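Local coordinates for protein Tox3 (Phaeosphaeria nodorum, PDB 6WES) that is a necrotrophic effector of a fungal pathogen, a beta-barrel toxin probably recognised through the host susceptibility factor Snn3, at residues L45-S50 with V64-N69; R18-I23 with F81-P86. All blocks are in the same frame, centred on the assembly; numbering follows the deposited sequence.

In the fold
Both contacts belong to one antiparallel beta fold, but they lie on opposite sides of the chain's centre, their own centres 36 Å apart and their nearest atoms about 17 Å apart. Interaction 1 joins neighbouring strands edge to edge: four backbone hydrogen bonds carry it, and its valines, leucine and tryptophan form a partly buried apolar face. Interaction 2 lies at the surface and pairs no strands; a loop between strands 2-16 and 23-36 reaches strand 72-85 through side chains, with one weak hydrogen bond. Strand 63-66 of interaction 1 is followed in the chain, after a short loop, by strand 72-85 of interaction 2, linking the two along the chain.

Interaction 1. Residues L45-S50 with V64-N69; sequences LRVTWS and VTVPGN
This contact adds an outermost strand to the antiparallel sheet of the effector's beta barrel: Leu45, Arg46 and Val47 of strand 45-53 pair with Val66, Thr65 and Val64 of strand 63-66. The short segments run at 144° to each other and their axes approach to 4.7 Å. Leu45 with Val66 and Val47 with Val64 are the hydrogen-bonded pairs, and Arg46 with Thr65 is the non-hydrogen-bonded pair between them. At one end Val66 N donates to Leu45 O at 2.7 Å, answered by Leu45 N to Val66 O at 3.1 Å. At the other, Val47 N reaches Val64 O at 2.8 Å, its N-H...O angle of 150° more bent than the 176° of Val64 N to Val47 O. Two CA-H...O contacts, from Thr65 CA to Leu45 O and from Arg46 CA to Val64 O, supplement these bonds.

The two faces differ sharply. On the face of Leu45, Val47, Val64 and Val66, the methyls Val47 CG2 and Val66 CG2 meet diagonally at 3.7 Å; both valines hold CG2 beside the backbone N, while CG1 of Val47 lies over one face of the Trp49 ring, displaced from its centre. Val64 CG2 comes to the edge of that ring, 4.4 Å from Trp49 CD1. Phe102 and Leu104 of strand 92-105 and Ile75 of strand 72-85 continue this apolar layer around Trp49. The face of Arg46 and Thr65 is exposed, and there Arg46 CG stays 4.4 Å from Thr65 OG1.

The chemistry thus divides by role: paired backbone N-H...O=C hydrogen bonds set the register, whereas the aliphatic groups and the indole make the largely buried face, and Arg46 and Thr65 lie on the exposed one.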
# COMPACT_ATOMS: atom_id res chain seq x y z
N LEU A 45 11.92 -7.75 -15.08
CA LEU A 45 10.72 -8.38 -14.52
C LEU A 45 9.55 -7.42 -14.64
O LEU A 45 9.72 -6.21 -14.49
CB LEU A 45 10.91 -8.72 -13.03
CG LEU A 45 12.03 -9.72 -12.75
CD1 LEU A 45 12.25 -9.79 -11.24
CD2 LEU A 45 11.64 -11.08 -13.30
N ARG A 46 8.38 -7.95 -14.92
CA ARG A 46 7.16 -7.16 -15.04
C ARG A 46 6.27 -7.51 -13.85
O ARG A 46 5.62 -8.56 -13.84
CB ARG A 46 6.48 -7.46 -16.37
CG ARG A 46 7.26 -6.92 -17.54
CD ARG A 46 6.63 -7.30 -18.87
NE ARG A 46 7.51 -6.94 -19.99
CZ ARG A 46 8.49 -7.72 -20.44
NH1 ARG A 46 8.71 -8.90 -19.88
NH2 ARG A 46 9.24 -7.32 -21.46
N VAL A 47 6.24 -6.62 -12.86
CA VAL A 47 5.49 -6.81 -11.62
C VAL A 47 4.12 -6.16 -11.77
O VAL A 47 4.01 -5.02 -12.24
CB VAL A 47 6.26 -6.20 -10.43
CG1 VAL A 47 5.44 -6.25 -9.16
CG2 VAL A 47 7.60 -6.92 -10.23
N THR A 48 3.08 -6.88 -11.37
CA THR A 48 1.73 -6.30 -11.28
C THR A 48 1.32 -6.30 -9.81
O THR A 48 1.15 -7.37 -9.21
CB THR A 48 0.74 -7.13 -12.09
OG1 THR A 48 1.10 -7.05 -13.49
CG2 THR A 48 -0.72 -6.63 -11.92
N TRP A 49 1.13 -5.11 -9.24
CA TRP A 49 0.57 -4.98 -7.90
C TRP A 49 -0.95 -4.93 -8.02
O TRP A 49 -1.49 -4.30 -8.95
CB TRP A 49 1.02 -3.68 -7.25
CG TRP A 49 2.51 -3.54 -6.99
CD1 TRP A 49 3.42 -2.92 -7.79
CD2 TRP A 49 3.21 -3.97 -5.82
NE1 TRP A 49 4.66 -2.94 -7.19
CE2 TRP A 49 4.56 -3.58 -5.99
CE3 TRP A 49 2.83 -4.64 -4.65
CZ2 TRP A 49 5.53 -3.82 -5.02
CZ3 TRP A 49 3.80 -4.87 -3.69
CH2 TRP A 49 5.13 -4.47 -3.88
N SER A 50 -1.64 -5.53 -7.05
CA SER A 50 -3.10 -5.48 -7.06
C SER A 50 -3.64 -5.40 -5.64
O SER A 50 -2.96 -5.74 -4.66
CB SER A 50 -3.71 -6.66 -7.80
OG SER A 50 -3.35 -7.87 -7.16
N VAL A 64 4.67 -2.40 -13.24
CA VAL A 64 6.01 -1.84 -13.11
C VAL A 64 7.01 -2.79 -13.75
O VAL A 64 6.90 -4.01 -13.61
CB VAL A 64 6.35 -1.61 -11.62
CG1 VAL A 64 7.81 -1.17 -11.44
CG2 VAL A 64 5.35 -0.63 -11.03
N THR A 65 7.98 -2.24 -14.45
CA THR A 65 9.10 -2.99 -14.99
C THR A 65 10.29 -2.81 -14.05
O THR A 65 10.65 -1.69 -13.68
CB THR A 65 9.42 -2.42 -16.37
OG1 THR A 65 8.27 -2.60 -17.21
CG2 THR A 65 10.59 -3.11 -16.95
N VAL A 66 10.87 -3.92 -13.61
CA VAL A 66 12.03 -3.92 -12.72
C VAL A 66 13.27 -4.13 -13.58
O VAL A 66 13.40 -5.20 -14.22
CB VAL A 66 11.91 -5.02 -11.66
CG1 VAL A 66 13.09 -4.99 -10.75
CG2 VAL A 66 10.60 -4.86 -10.85
N PRO A 67 14.18 -3.16 -13.65
CA PRO A 67 15.37 -3.33 -14.49
C PRO A 67 16.18 -4.54 -14.06
O PRO A 67 16.16 -4.98 -12.90
CB PRO A 67 16.16 -2.03 -14.27
CG PRO A 67 15.13 -1.05 -13.84
CD PRO A 67 14.10 -1.81 -13.06
N GLY A 68 16.96 -5.04 -15.01
CA GLY A 68 17.74 -6.25 -14.80
C GLY A 68 18.75 -6.12 -13.69
O GLY A 68 19.08 -7.12 -13.04
N ASN A 69 19.25 -4.91 -13.45
CA ASN A 69 20.23 -4.67 -12.40
C ASN A 69 19.61 -4.21 -11.09
O ASN A 69 20.35 -3.90 -10.15
CB ASN A 69 21.23 -3.61 -12.87
CG ASN A 69 20.66 -2.20 -12.83
OD1 ASN A 69 19.48 -1.98 -13.08
ND2 ASN A 69 21.52 -1.23 -12.51

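Interaction 2. Residues R18-I23 with F81-P86; sequences RERTGI and FCLMNP
An arginine folded over a leucine is the unusual feature here: the side chain of Arg20 passes diagonally across Leu83, and its guanidinium ends at a backbone carbonyl of the same strand. CG of Arg20 extends opposite the backbone N (chi1 -177°), and a bend at chi3 of -47° turns the end of the chain over the leucine. Leu83 CD1 then lies 3.3 Å from both Arg20 CD and Arg20 NE, tight packing, while Leu83 CB sits 3.5 Å above the guanidinium plane of Arg20, displaced from its centre. Near that plane, at the edge of the group, Arg20 NH2 gives a weak hydrogen bond to Met84 O, 3.2 Å long with an N-H...O angle of only 138°. The evidence therefore favours apolar coverage of the arginine over a strong polar grip.

Ile23 makes the second half of the contact. Its CD1 meets Leu83 CD1 tip to tip at 4.2 Å, and its CG2 touches Phe81 CZ at 3.8 Å, the two side chains slanting past one another. Tyr96 of strand 92-105 touches Arg20, Ile23 and Leu83, while Met127 of strand 126-133 packs on Ile23 and Phe81.

Cys82, between Phe81 and Leu83, has no part in the contact but forms a disulfide with Cys137, tying the strand on its other side. On the loop side, Gly22 and Ile23 together oppose the single residue His15, a G1 beta bulge. The contact is thus that of a bulged turn between antiparallel strands 2-16 and 23-36, lying by its side chains against strand 72-85 of the same barrel.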
# COMPACT_ATOMS: atom_id res chain seq x y z
N ARG A 18 -6.57 15.48 13.38
CA ARG A 18 -7.02 16.66 14.12
C ARG A 18 -8.40 16.44 14.74
O ARG A 18 -8.66 16.89 15.86
CB ARG A 18 -7.01 17.92 13.25
CG ARG A 18 -7.46 19.16 14.05
CD ARG A 18 -7.07 20.47 13.39
NE ARG A 18 -5.63 20.54 13.12
CZ ARG A 18 -5.05 21.58 12.53
NH1 ARG A 18 -5.77 22.64 12.17
NH2 ARG A 18 -3.74 21.57 12.31
N GLU A 19 -9.30 15.79 14.02
CA GLU A 19 -10.67 15.62 14.49
C GLU A 19 -10.95 14.26 15.10
O GLU A 19 -11.93 14.12 15.84
CB GLU A 19 -11.68 15.86 13.36
CG GLU A 19 -11.68 17.28 12.84
CD GLU A 19 -12.10 18.28 13.89
OE1 GLU A 19 -13.00 17.95 14.70
OE2 GLU A 19 -11.51 19.38 13.93
N ARG A 20 -10.12 13.25 14.83
CA ARG A 20 -10.35 11.90 15.32
C ARG A 20 -9.01 11.23 15.55
O ARG A 20 -8.10 11.38 14.73
CB ARG A 20 -11.14 11.07 14.31
CG ARG A 20 -11.45 9.68 14.83
CD ARG A 20 -12.38 8.94 13.93
NE ARG A 20 -13.52 9.77 13.55
CZ ARG A 20 -14.79 9.45 13.77
NH1 ARG A 20 -15.10 8.29 14.35
NH2 ARG A 20 -15.76 10.27 13.39
N THR A 21 -8.89 10.48 16.65
CA THR A 21 -7.67 9.75 16.94
C THR A 21 -7.94 8.25 16.96
O THR A 21 -9.08 7.78 16.93
CB THR A 21 -7.08 10.19 18.27
OG1 THR A 21 -8.06 9.98 19.30
CG2 THR A 21 -6.74 11.68 18.21
N GLY A 22 -6.85 7.48 16.99
CA GLY A 22 -6.93 6.03 17.05
C GLY A 22 -7.50 5.36 15.83
O GLY A 22 -8.13 4.28 15.95
N ILE A 23 -7.27 5.92 14.64
CA ILE A 23 -7.82 5.36 13.41
C ILE A 23 -6.92 4.22 12.98
O ILE A 23 -5.78 4.44 12.57
CB ILE A 23 -7.92 6.43 12.31
CG1 ILE A 23 -8.73 7.63 12.80
CG2 ILE A 23 -8.49 5.81 11.06
CD1 ILE A 23 -8.71 8.81 11.83
N PHE A 81 -11.24 6.96 2.71
CA PHE A 81 -12.43 6.61 3.48
C PHE A 81 -12.95 7.85 4.18
O PHE A 81 -12.23 8.83 4.35
CB PHE A 81 -12.18 5.47 4.50
CG PHE A 81 -11.11 5.77 5.51
CD1 PHE A 81 -9.77 5.67 5.17
CD2 PHE A 81 -11.45 6.16 6.80
CE1 PHE A 81 -8.78 5.96 6.10
CE2 PHE A 81 -10.46 6.46 7.73
CZ PHE A 81 -9.14 6.35 7.39
N CYS A 82 -14.22 7.79 4.58
CA CYS A 82 -14.92 8.91 5.20
C CYS A 82 -15.35 8.53 6.62
O CYS A 82 -15.69 7.38 6.89
CB CYS A 82 -16.18 9.29 4.40
SG CYS A 82 -15.94 10.35 2.91
N LEU A 83 -15.33 9.51 7.52
CA LEU A 83 -15.88 9.33 8.85
C LEU A 83 -16.74 10.55 9.16
O LEU A 83 -16.48 11.66 8.68
CB LEU A 83 -14.82 9.19 9.95
CG LEU A 83 -13.84 7.99 9.83
CD1 LEU A 83 -12.70 8.13 10.79
CD2 LEU A 83 -14.57 6.67 10.03
N MET A 84 -17.74 10.34 10.00
CA MET A 84 -18.66 11.40 10.37
C MET A 84 -18.82 11.42 11.88
O MET A 84 -18.85 10.37 12.53
CB MET A 84 -20.01 11.15 9.73
CG MET A 84 -21.08 12.08 10.23
SD MET A 84 -22.48 12.13 9.12
CE MET A 84 -23.41 10.71 9.64
N ASN A 85 -18.87 12.63 12.43
CA ASN A 85 -19.21 12.85 13.83
C ASN A 85 -20.62 13.43 13.83
O ASN A 85 -20.79 14.61 13.51
CB ASN A 85 -18.22 13.85 14.44
CG ASN A 85 -18.52 14.18 15.90
OD1 ASN A 85 -19.64 14.00 16.39
ND2 ASN A 85 -17.52 14.70 16.60
N PRO A 86 -21.65 12.65 14.16
CA PRO A 86 -23.02 13.19 14.07
C PRO A 86 -23.50 13.79 15.37
O PRO A 86 -24.70 13.78 15.64
CB PRO A 86 -23.85 11.95 13.71
CG PRO A 86 -23.15 10.86 14.42
CD PRO A 86 -21.66 11.20 14.42